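N-methyltransferase (Streptoalloteichus sp. ATCC 53650, PDB 5BSZ) probably transfers a methyl group from S-adenosylmethionine to the amino group of a deoxysugar in the biosynthesis of kedarcidin. Local coordinates at residues L127-A135 with A218-E226; E168-S176 with E188-A196. One frame throughout, in Å; residues are numbered along the deposited sequence. Where two conformers were deposited one is given.

Contact 1. Residues L127-A135 with A218-E226; sequences LARAVRAMA and AALAAAGCE
Residues 127-135 of helix 124-135 and the last turn of helix 213-222 run in the same general direction, their segment axes 46° apart and 8.6 Å at closest approach, with A128 set against A219 and R132 against A223. Both belong to the Rossmann-like fold of class I methyltransferases, where helix 124-135 packs on strand 143-146 of the central sheet. Alanines line much of the interface and let the backbones come close. V131 is the main wedge: with CG1 anti to its backbone N (chi1 172°), that methyl lies 3.8 Å from A223 CB and also meets L220 CD2, while CG2 reaches A219 CB at 3.9 Å. V131 also touches L144 and I146, so one side chain joins both helices to the sheet. One turn on, A135 CB packs on A223 CB at 3.7 Å and on C225 SG. A Schellman motif ends the second helix, C225 N returning to L220 O with G224 at positive phi, and leads into strand 225-230. The bent side chain of R132 carries its guanidinium over A128 O, with A222 CB at its edge. On the same side of the guanidinium plane, water 1 donates to A128 O at 2.8 Å and to A219 O at 2.7 Å.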
ATOM      1  N   LEU A 127     -34.280  -2.750   0.849  1.00 17.38           N
ATOM      2  CA  LEU A 127     -34.691  -2.556   2.217  1.00 16.44           C
ATOM      3  C   LEU A 127     -35.991  -3.315   2.514  1.00 19.02           C
ATOM      4  O   LEU A 127     -36.089  -4.076   3.510  1.00 15.94           O
ATOM      5  CB  LEU A 127     -34.843  -1.054   2.514  1.00 18.38           C
ATOM      6  CG  LEU A 127     -35.340  -0.601   3.865  1.00 18.78           C
ATOM      7  CD1 LEU A 127     -34.310  -1.027   4.896  1.00 17.20           C
ATOM      8  CD2 LEU A 127     -35.656   0.888   3.914  1.00 23.03           C
ATOM      9  N   ALA A 128     -36.962  -3.116   1.621  1.00 21.42           N
ATOM     10  CA  ALA A 128     -38.250  -3.815   1.721  1.00 19.83           C
ATOM     11  C   ALA A 128     -38.063  -5.315   1.691  1.00 18.30           C
ATOM     12  O   ALA A 128     -38.736  -5.994   2.482  1.00 20.55           O
ATOM     13  CB  ALA A 128     -39.280  -3.341   0.671  1.00 22.26           C
ATOM     14  N   ARG A 129     -37.150  -5.846   0.881  1.00 21.10           N
ATOM     15  CA  ARG A 129     -36.921  -7.290   0.858  0.50 22.53           C
ATOM     16  C   ARG A 129     -36.385  -7.852   2.159  1.00 22.38           C
ATOM     17  O   ARG A 129     -36.868  -8.902   2.634  1.00 19.50           O
ATOM     18  CB  ARG A 129     -35.990  -7.731  -0.276  0.50 28.61           C
ATOM     19  CG  ARG A 129     -36.713  -8.540  -1.333  0.50 32.05           C
ATOM     20  CD  ARG A 129     -35.918  -8.642  -2.622  0.50 34.73           C
ATOM     21  NE  ARG A 129     -34.583  -9.121  -2.336  0.50 36.87           N
ATOM     22  CZ  ARG A 129     -34.193 -10.380  -2.462  0.50 32.99           C
ATOM     23  NH1 ARG A 129     -35.042 -11.321  -2.864  0.50 39.78           N
ATOM     24  NH2 ARG A 129     -32.943 -10.676  -2.170  0.50 26.59           N
ATOM     25  N   ALA A 130     -35.372  -7.176   2.721  1.00 20.34           N
ATOM     26  CA  ALA A 130     -34.862  -7.530   4.064  1.00 20.88           C
ATOM     27  C   ALA A 130     -35.969  -7.505   5.128  1.00 15.54           C
ATOM     28  O   ALA A 130     -36.035  -8.347   5.989  1.00 15.84           O
ATOM     29  CB  ALA A 130     -33.737  -6.600   4.520  1.00 19.28           C
ATOM     30  N   VAL A 131     -36.798  -6.471   5.145  1.00 16.49           N
ATOM     31  CA  VAL A 131     -37.795  -6.332   6.195  1.00 16.63           C
ATOM     32  C   VAL A 131     -38.874  -7.399   6.018  1.00 17.82           C
ATOM     33  O   VAL A 131     -39.391  -7.958   7.005  1.00 18.47           O
ATOM     34  CB  VAL A 131     -38.371  -4.908   6.177  1.00 19.43           C
ATOM     35  CG1 VAL A 131     -39.540  -4.788   7.133  1.00 22.12           C
ATOM     36  CG2 VAL A 131     -37.259  -3.918   6.571  1.00 17.08           C
ATOM     37  N   ARG A 132     -39.193  -7.697   4.768  1.00 16.93           N
ATOM     38  CA  ARG A 132     -40.099  -8.810   4.506  1.00 22.75           C
ATOM     39  C   ARG A 132     -39.561 -10.148   5.010  1.00 22.82           C
ATOM     40  O   ARG A 132     -40.296 -10.976   5.602  1.00 17.11           O
ATOM     41  CB  ARG A 132     -40.430  -8.865   3.022  1.00 25.21           C
ATOM     42  CG  ARG A 132     -41.796  -9.452   2.703  1.00 39.52           C
ATOM     43  CD  ARG A 132     -42.530  -8.643   1.606  1.00 53.16           C
ATOM     44  NE  ARG A 132     -41.592  -8.141   0.590  1.00 57.12           N
ATOM     45  CZ  ARG A 132     -41.419  -6.872   0.181  1.00 52.20           C
ATOM     46  NH1 ARG A 132     -42.169  -5.840   0.642  1.00 29.50           N
ATOM     47  NH2 ARG A 132     -40.443  -6.661  -0.726  1.00 33.36           N
ATOM     48  N   ALA A 133     -38.287 -10.403   4.736  1.00 21.35           N
ATOM     49  CA  ALA A 133     -37.714 -11.677   5.128  1.00 19.42           C
ATOM     50  C   ALA A 133     -37.714 -11.781   6.644  1.00 22.02           C
ATOM     51  O   ALA A 133     -37.963 -12.861   7.133  1.00 23.87           O
ATOM     52  CB  ALA A 133     -36.289 -11.856   4.621  1.00 20.44           C
ATOM     53  N   MET A 134     -37.344 -10.705   7.360  1.00 20.09           N
ATOM     54  CA  MET A 134     -37.511 -10.618   8.808  1.00 17.39           C
ATOM     55  C   MET A 134     -38.951 -10.879   9.295  1.00 19.78           C
ATOM     56  O   MET A 134     -39.145 -11.680  10.197  1.00 18.38           O
ATOM     57  CB  MET A 134     -37.006  -9.290   9.408  1.00 16.42           C
ATOM     58  CG  MET A 134     -35.474  -9.168   9.223  1.00 21.52           C
ATOM     59  SD  MET A 134     -34.976  -7.477   9.611  1.00 24.76           S
ATOM     60  CE  MET A 134     -33.339  -7.626   8.895  1.00 40.21           C
ATOM     61  N   ALA A 135     -39.923 -10.176   8.705  1.00 20.26           N
ATOM     62  CA  ALA A 135     -41.345 -10.275   9.066  1.00 19.39           C
ATOM     63  C   ALA A 135     -41.935 -11.682   8.875  1.00 19.87           C
ATOM     64  O   ALA A 135     -42.803 -12.079   9.662  1.00 24.46           O
ATOM     65  CB  ALA A 135     -42.152  -9.264   8.248  1.00 18.63           C
ATOM     66  N   ALA A 218     -42.350   2.548   5.654  1.00 24.94           N
ATOM     67  CA  ALA A 218     -42.961   1.959   4.473  1.00 23.38           C
ATOM     68  C   ALA A 218     -42.650   0.488   4.315  1.00 27.21           C
ATOM     69  O   ALA A 218     -43.515  -0.327   3.955  1.00 21.62           O
ATOM     70  CB  ALA A 218     -42.547   2.681   3.200  1.00 26.03           C
ATOM     71  N   ALA A 219     -41.383   0.167   4.538  1.00 18.60           N
ATOM     72  CA  ALA A 219     -40.920  -1.197   4.452  1.00 19.80           C
ATOM     73  C   ALA A 219     -41.654  -2.067   5.457  1.00 16.40           C
ATOM     74  O   ALA A 219     -41.960  -3.219   5.110  1.00 23.83           O
ATOM     75  CB  ALA A 219     -39.393  -1.293   4.703  1.00 19.59           C
ATOM     76  N   LEU A 220     -41.859  -1.539   6.657  1.00 19.84           N
ATOM     77  CA  LEU A 220     -42.622  -2.233   7.723  1.00 24.02           C
ATOM     78  C   LEU A 220     -44.072  -2.512   7.314  1.00 25.90           C
ATOM     79  O   LEU A 220     -44.528  -3.651   7.373  1.00 21.81           O
ATOM     80  CB  LEU A 220     -42.556  -1.463   9.033  1.00 22.66           C
ATOM     81  CG  LEU A 220     -41.193  -1.605   9.705  1.00 21.89           C
ATOM     82  CD1 LEU A 220     -40.999  -0.568  10.772  1.00 24.35           C
ATOM     83  CD2 LEU A 220     -41.004  -2.958  10.375  1.00 22.04           C
ATOM     84  N   ALA A 221     -44.768  -1.477   6.844  1.00 25.83           N
ATOM     85  CA  ALA A 221     -46.150  -1.596   6.365  1.00 23.12           C
ATOM     86  C   ALA A 221     -46.290  -2.580   5.211  1.00 29.01           C
ATOM     87  O   ALA A 221     -47.187  -3.415   5.227  1.00 26.82           O
ATOM     88  CB  ALA A 221     -46.656  -0.233   5.921  1.00 26.77           C
ATOM     89  N   ALA A 222     -45.405  -2.510   4.218  1.00 29.45           N
ATOM     90  CA  ALA A 222     -45.419  -3.475   3.135  1.00 23.94           C
ATOM     91  C   ALA A 222     -45.069  -4.878   3.573  1.00 28.76           C
ATOM     92  O   ALA A 222     -45.418  -5.815   2.877  1.00 22.44           O
ATOM     93  CB  ALA A 222     -44.504  -3.047   2.006  1.00 26.01           C
ATOM     94  N   ALA A 223     -44.395  -5.034   4.707  1.00 25.47           N
ATOM     95  CA  ALA A 223     -44.113  -6.372   5.251  1.00 27.35           C
ATOM     96  C   ALA A 223     -45.240  -6.876   6.151  1.00 30.54           C
ATOM     97  O   ALA A 223     -45.056  -7.878   6.855  1.00 27.25           O
ATOM     98  CB  ALA A 223     -42.818  -6.339   6.048  1.00 25.84           C
ATOM     99  N   GLY A 224     -46.373  -6.173   6.181  1.00 31.00           N
ATOM    100  CA  GLY A 224     -47.531  -6.601   6.972  1.00 31.74           C
ATOM    101  C   GLY A 224     -47.389  -6.356   8.462  1.00 34.13           C
ATOM    102  O   GLY A 224     -47.973  -7.077   9.282  1.00 34.03           O
ATOM    103  N   CYS A 225     -46.591  -5.350   8.823  1.00 24.07           N
ATOM    104  CA  CYS A 225     -46.419  -4.936  10.209  1.00 27.65           C
ATOM    105  C   CYS A 225     -46.959  -3.523  10.399  1.00 30.75           C
ATOM    106  O   CYS A 225     -46.821  -2.687   9.509  1.00 32.74           O
ATOM    107  CB  CYS A 225     -44.937  -4.926  10.608  1.00 23.63           C
ATOM    108  SG  CYS A 225     -44.211  -6.586  10.557  1.00 23.22           S
ATOM    109  N   GLU A 226     -47.511  -3.284  11.581  1.00 23.33           N
ATOM    110  CA  GLU A 226     -47.926  -1.958  12.002  1.00 28.93           C
ATOM    111  C   GLU A 226     -46.672  -1.225  12.469  1.00 27.10           C
ATOM    112  O   GLU A 226     -46.044  -1.691  13.442  1.00 23.85           O
ATOM    113  CB  GLU A 226     -48.934  -2.068  13.160  1.00 29.12           C
ATOM    114  CG  GLU A 226     -49.503  -0.719  13.568  1.00 38.44           C
ATOM    115  CD  GLU A 226     -50.403  -0.165  12.470  1.00 43.04           C
ATOM    116  OE1 GLU A 226     -51.293  -0.909  12.004  1.00 41.65           O
ATOM    117  OE2 GLU A 226     -50.190   0.984  12.044  1.00 45.01           O
TER
HETATM  118  O   HOH W   1     -41.281  -4.974   3.165  1.00 22.05           O

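Contact 2. Residues E168-S176 with E188-A196; sequences EGRTVVRLS and EAHYLAADA
T171, V173 and L175 face A194, L192 and H190 as hydrogen-bonded pairs, and in each the two backbone N-H groups and two carbonyls satisfy one another. The bond from H190 N to L175 O is 2.8 Å long. That from T171 N to A194 O measures 3.1 Å. The amides between them turn outward: V172, R174 and S176 bond to strand 160-166, A189 to strand 198-209, and V172 O also accepts from Y23 OH. This is the antiparallel beta hairpin 171-181/184-195, the central pair of a four-stranded meander. On the face shared by V172, R174, Y191 and A193, the extended arginine passes across the tyrosine ring, its CG over the face 4.0 Å from the centroid in a CH-pi contact. R174 NE then donates to Y191 OH at 3.1 Å, the oxygen near the guanidinium plane but the bond bent to 137°. Y191 OH is also hydrogen-bonded to D20 OD1, which ties the sheet to helix 18-24, while H190 ND1 is hydrogen-bonded to H201 NE2 and E188 OE1 forms a salt bridge with R177 NH2. A phenylalanine in place of Y191 would probably leave R174 NE and D20 OD1 without the hydroxyl that joins them. At the end of the hairpin away from its turn, R170 NH1 makes a salt bridge to D195 OD1 at 2.6 Å, a bond bent to 129° and weak; OD2 is taken by T197 OG1. With its CG between the backbone N and carbonyl carbon (chi1 57°), D195 lies alongside R170, while A193 CB sits over one face of the R170 guanidinium.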
ATOM      1  N   GLU A 168       0.825  -6.175  25.852  1.00 60.80           N
ATOM      2  CA  GLU A 168       2.178  -6.671  26.067  1.00 67.61           C
ATOM      3  C   GLU A 168       2.751  -7.208  24.750  1.00 51.14           C
ATOM      4  O   GLU A 168       2.274  -8.205  24.191  1.00 55.27           O
ATOM      5  CB  GLU A 168       2.206  -7.739  27.176  1.00 69.61           C
ATOM      6  CG  GLU A 168       3.573  -7.953  27.821  1.00 78.28           C
ATOM      7  CD  GLU A 168       4.105  -6.750  28.603  1.00 84.91           C
ATOM      8  OE1 GLU A 168       3.398  -5.729  28.770  1.00 71.35           O
ATOM      9  OE2 GLU A 168       5.263  -6.821  29.066  1.00 90.08           O
ATOM     10  N   GLY A 169       3.784  -6.537  24.255  1.00 42.19           N
ATOM     11  CA  GLY A 169       4.404  -6.935  22.981  1.00 47.09           C
ATOM     12  C   GLY A 169       3.613  -6.685  21.690  1.00 38.97           C
ATOM     13  O   GLY A 169       4.045  -7.137  20.639  1.00 34.26           O
ATOM     14  N   ARG A 170       2.477  -5.992  21.768  1.00 38.08           N
ATOM     15  CA  ARG A 170       1.589  -5.701  20.635  1.00 38.78           C
ATOM     16  C   ARG A 170       0.787  -4.414  20.872  1.00 36.18           C
ATOM     17  O   ARG A 170       0.269  -4.174  21.962  1.00 32.57           O
ATOM     18  CB  ARG A 170       0.641  -6.862  20.394  1.00 45.55           C
ATOM     19  CG  ARG A 170      -0.236  -6.722  19.158  1.00 55.76           C
ATOM     20  CD  ARG A 170      -0.579  -8.098  18.601  1.00 60.80           C
ATOM     21  NE  ARG A 170      -1.680  -8.077  17.639  1.00 70.28           N
ATOM     22  CZ  ARG A 170      -1.554  -8.090  16.309  1.00 80.52           C
ATOM     23  NH1 ARG A 170      -0.359  -8.109  15.724  1.00 87.64           N
ATOM     24  NH2 ARG A 170      -2.637  -8.084  15.537  1.00 69.89           N
ATOM     25  N   THR A 171       0.769  -3.546  19.870  1.00 28.62           N
ATOM     26  CA  THR A 171       0.025  -2.290  19.865  1.00 27.85           C
ATOM     27  C   THR A 171      -0.796  -2.225  18.560  1.00 28.61           C
ATOM     28  O   THR A 171      -0.268  -2.506  17.501  1.00 25.27           O
ATOM     29  CB  THR A 171       0.979  -1.092  19.899  1.00 25.01           C
ATOM     30  OG1 THR A 171       1.598  -0.989  21.169  1.00 30.48           O
ATOM     31  CG2 THR A 171       0.270   0.205  19.709  1.00 27.35           C
ATOM     32  N   VAL A 172      -2.078  -1.865  18.632  1.00 26.91           N
ATOM     33  CA  VAL A 172      -2.908  -1.665  17.447  1.00 27.24           C
ATOM     34  C   VAL A 172      -3.527  -0.292  17.494  1.00 25.27           C
ATOM     35  O   VAL A 172      -4.110   0.091  18.501  1.00 30.48           O
ATOM     36  CB  VAL A 172      -4.028  -2.732  17.413  1.00 27.27           C
ATOM     37  CG1 VAL A 172      -4.933  -2.570  16.204  1.00 28.00           C
ATOM     38  CG2 VAL A 172      -3.388  -4.105  17.434  1.00 29.60           C
ATOM     39  N   VAL A 173      -3.371   0.481  16.429  1.00 19.44           N
ATOM     40  CA  VAL A 173      -4.011   1.752  16.322  1.00 21.14           C
ATOM     41  C   VAL A 173      -5.000   1.729  15.180  1.00 21.02           C
ATOM     42  O   VAL A 173      -4.771   1.048  14.173  1.00 22.49           O
ATOM     43  CB  VAL A 173      -2.973   2.863  16.111  1.00 28.78           C
ATOM     44  CG1 VAL A 173      -1.948   2.808  17.227  1.00 28.16           C
ATOM     45  CG2 VAL A 173      -2.247   2.663  14.799  1.00 28.54           C
ATOM     46  N   ARG A 174      -6.067   2.503  15.328  1.00 20.25           N
ATOM     47  CA  ARG A 174      -7.151   2.567  14.360  1.00 22.25           C
ATOM     48  C   ARG A 174      -7.542   3.978  14.056  1.00 20.68           C
ATOM     49  O   ARG A 174      -7.614   4.816  14.947  1.00 24.25           O
ATOM     50  CB  ARG A 174      -8.394   1.825  14.905  1.00 28.28           C
ATOM     51  CG  ARG A 174      -9.602   1.813  13.966  1.00 31.00           C
ATOM     52  CD  ARG A 174     -10.811   1.067  14.554  1.00 42.72           C
ATOM     53  NE  ARG A 174     -11.939   0.911  13.618  1.00 43.56           N
ATOM     54  CZ  ARG A 174     -12.892   1.818  13.411  1.00 48.25           C
ATOM     55  NH1 ARG A 174     -12.873   2.968  14.069  1.00 54.71           N
ATOM     56  NH2 ARG A 174     -13.872   1.579  12.541  1.00 50.25           N
ATOM     57  N   LEU A 175      -7.821   4.273  12.790  1.00 18.76           N
ATOM     58  CA  LEU A 175      -8.277   5.599  12.407  1.00 17.92           C
ATOM     59  C   LEU A 175      -9.393   5.399  11.398  1.00 25.61           C
ATOM     60  O   LEU A 175      -9.249   4.589  10.482  1.00 22.65           O
ATOM     61  CB  LEU A 175      -7.148   6.389  11.759  1.00 17.22           C
ATOM     62  CG  LEU A 175      -7.332   7.826  11.351  1.00 18.59           C
ATOM     63  CD1 LEU A 175      -7.686   8.593  12.617  1.00 22.14           C
ATOM     64  CD2 LEU A 175      -6.099   8.461  10.687  1.00 21.50           C
ATOM     65  N   SER A 176     -10.459   6.176  11.539  1.00 20.74           N
ATOM     66  CA  SER A 176     -11.614   6.005  10.684  1.00 28.04           C
ATOM     67  C   SER A 176     -12.139   7.368  10.265  1.00 24.62           C
ATOM     68  O   SER A 176     -11.934   8.367  10.966  1.00 23.03           O
ATOM     69  CB  SER A 176     -12.652   5.162  11.429  1.00 31.33           C
ATOM     70  OG  SER A 176     -13.352   5.963  12.366  1.00 40.55           O
ATOM     71  N   GLU A 188     -14.379   4.793   5.858  1.00 16.28           N
ATOM     72  CA  GLU A 188     -13.011   4.251   5.714  1.00 18.46           C
ATOM     73  C   GLU A 188     -12.415   3.952   7.074  1.00 21.76           C
ATOM     74  O   GLU A 188     -12.470   4.818   7.970  1.00 23.56           O
ATOM     75  CB  GLU A 188     -12.130   5.286   5.099  1.00 20.75           C
ATOM     76  CG  GLU A 188     -12.402   5.634   3.693  1.00 22.70           C
ATOM     77  CD  GLU A 188     -11.745   6.939   3.291  1.00 27.05           C
ATOM     78  OE1 GLU A 188     -12.218   8.024   3.722  1.00 23.04           O
ATOM     79  OE2 GLU A 188     -10.768   6.865   2.516  1.00 24.61           O
ATOM     80  N   ALA A 189     -11.874   2.750   7.251  1.00 18.11           N
ATOM     81  CA  ALA A 189     -11.229   2.358   8.506  1.00 19.44           C
ATOM     82  C   ALA A 189      -9.817   1.839   8.161  1.00 24.23           C
ATOM     83  O   ALA A 189      -9.677   1.006   7.285  1.00 21.10           O
ATOM     84  CB  ALA A 189     -12.006   1.227   9.191  1.00 18.74           C
ATOM     85  N   HIS A 190      -8.791   2.361   8.829  1.00 20.88           N
ATOM     86  CA  HIS A 190      -7.412   1.890   8.671  1.00 19.47           C
ATOM     87  C   HIS A 190      -6.936   1.453  10.036  1.00 21.75           C
ATOM     88  O   HIS A 190      -7.258   2.075  11.064  1.00 22.13           O
ATOM     89  CB  HIS A 190      -6.490   2.975   8.124  1.00 18.84           C
ATOM     90  CG  HIS A 190      -6.743   3.315   6.695  1.00 21.73           C
ATOM     91  ND1 HIS A 190      -5.824   3.069   5.689  1.00 20.72           N
ATOM     92  CD2 HIS A 190      -7.826   3.864   6.092  1.00 20.94           C
ATOM     93  CE1 HIS A 190      -6.318   3.491   4.541  1.00 23.58           C
ATOM     94  NE2 HIS A 190      -7.532   3.969   4.758  1.00 20.45           N
ATOM     95  N   TYR A 191      -6.213   0.348  10.035  1.00 18.86           N
ATOM     96  CA  TYR A 191      -5.486  -0.140  11.202  1.00 20.31           C
ATOM     97  C   TYR A 191      -3.979  -0.278  10.929  1.00 23.56           C
ATOM     98  O   TYR A 191      -3.595  -0.719   9.820  1.00 18.33           O
ATOM     99  CB  TYR A 191      -5.961  -1.540  11.536  1.00 24.14           C
ATOM    100  CG  TYR A 191      -7.376  -1.660  11.988  1.00 33.99           C
ATOM    101  CD1 TYR A 191      -8.425  -1.643  11.080  1.00 38.90           C
ATOM    102  CD2 TYR A 191      -7.665  -1.818  13.337  1.00 44.92           C
ATOM    103  CE1 TYR A 191      -9.744  -1.764  11.511  1.00 46.60           C
ATOM    104  CE2 TYR A 191      -8.965  -1.964  13.776  1.00 49.30           C
ATOM    105  CZ  TYR A 191      -9.996  -1.922  12.863  1.00 46.43           C
ATOM    106  OH  TYR A 191     -11.280  -2.070  13.333  1.00 63.69           O
ATOM    107  N   LEU A 192      -3.146   0.083  11.917  1.00 20.37           N
ATOM    108  CA  LEU A 192      -1.749  -0.394  11.967  1.00 20.76           C
ATOM    109  C   LEU A 192      -1.526  -1.277  13.199  1.00 18.98           C
ATOM    110  O   LEU A 192      -1.957  -0.923  14.294  1.00 21.11           O
ATOM    111  CB  LEU A 192      -0.763   0.775  11.985  1.00 17.68           C
ATOM    112  CG  LEU A 192      -0.882   1.875  10.949  1.00 21.87           C
ATOM    113  CD1 LEU A 192      -0.162   3.133  11.403  1.00 24.84           C
ATOM    114  CD2 LEU A 192      -0.309   1.350   9.649  1.00 22.68           C
ATOM    115  N   ALA A 193      -0.905  -2.435  13.012  1.00 18.59           N
ATOM    116  CA  ALA A 193      -0.520  -3.278  14.131  1.00 21.18           C
ATOM    117  C   ALA A 193       0.954  -3.598  14.072  1.00 19.86           C
ATOM    118  O   ALA A 193       1.452  -3.900  13.000  1.00 21.90           O
ATOM    119  CB  ALA A 193      -1.277  -4.580  14.104  1.00 22.33           C
ATOM    120  N   ALA A 194       1.574  -3.696  15.252  1.00 20.45           N
ATOM    121  CA  ALA A 194       2.978  -4.006  15.376  1.00 23.94           C
ATOM    122  C   ALA A 194       3.190  -4.945  16.557  1.00 25.33           C
ATOM    123  O   ALA A 194       2.578  -4.745  17.599  1.00 29.79           O
ATOM    124  CB  ALA A 194       3.766  -2.726  15.529  1.00 22.52           C
ATOM    125  N   ASP A 195       3.909  -6.038  16.314  1.00 30.35           N
ATOM    126  CA  ASP A 195       4.361  -6.959  17.366  1.00 37.72           C
ATOM    127  C   ASP A 195       5.694  -7.538  16.926  1.00 37.89           C
ATOM    128  O   ASP A 195       6.309  -7.016  15.992  1.00 32.96           O
ATOM    129  CB  ASP A 195       3.352  -8.091  17.607  1.00 36.38           C
ATOM    130  CG  ASP A 195       3.036  -8.900  16.364  1.00 39.14           C
ATOM    131  OD1 ASP A 195       1.890  -9.357  16.317  1.00 41.31           O
ATOM    132  OD2 ASP A 195       3.849  -9.111  15.425  1.00 35.68           O
ATOM    133  N   ALA A 196       6.092  -8.664  17.516  1.00 36.43           N
ATOM    134  CA  ALA A 196       7.428  -9.214  17.275  1.00 44.11           C
ATOM    135  C   ALA A 196       7.541  -9.735  15.862  1.00 37.81           C
ATOM    136  O   ALA A 196       8.649  -9.902  15.356  1.00 38.18           O
ATOM    137  CB  ALA A 196       7.754 -10.334  18.271  1.00 46.59           C
TER
HETATM  138  O   HOH W   2       1.681  -7.269  13.380  1.00 37.08           O

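Overall arrangement
From the N terminus, the chain passes through strand 4-14, helix 18-24 and the first strands of the methyltransferase sheet before reaching 127-135, the first half of contact 1. It then completes strand 143-146 and leaves for the four-stranded antiparallel sheet, where contact 2 closes a short hairpin loop. After strand 198-209 it returns, and 218-226 closes the much longer loop of contact 1, so contact 2 is nested inside it. The two lie on opposite sides of the chain's centre, about 40 Å between centres. Contact 1 joins helix 124-135 to the end of helix 213-222 and the start of strand 225-230; contact 2 pairs the two central strands of the antiparallel sheet, which also packs against the second and third subunits.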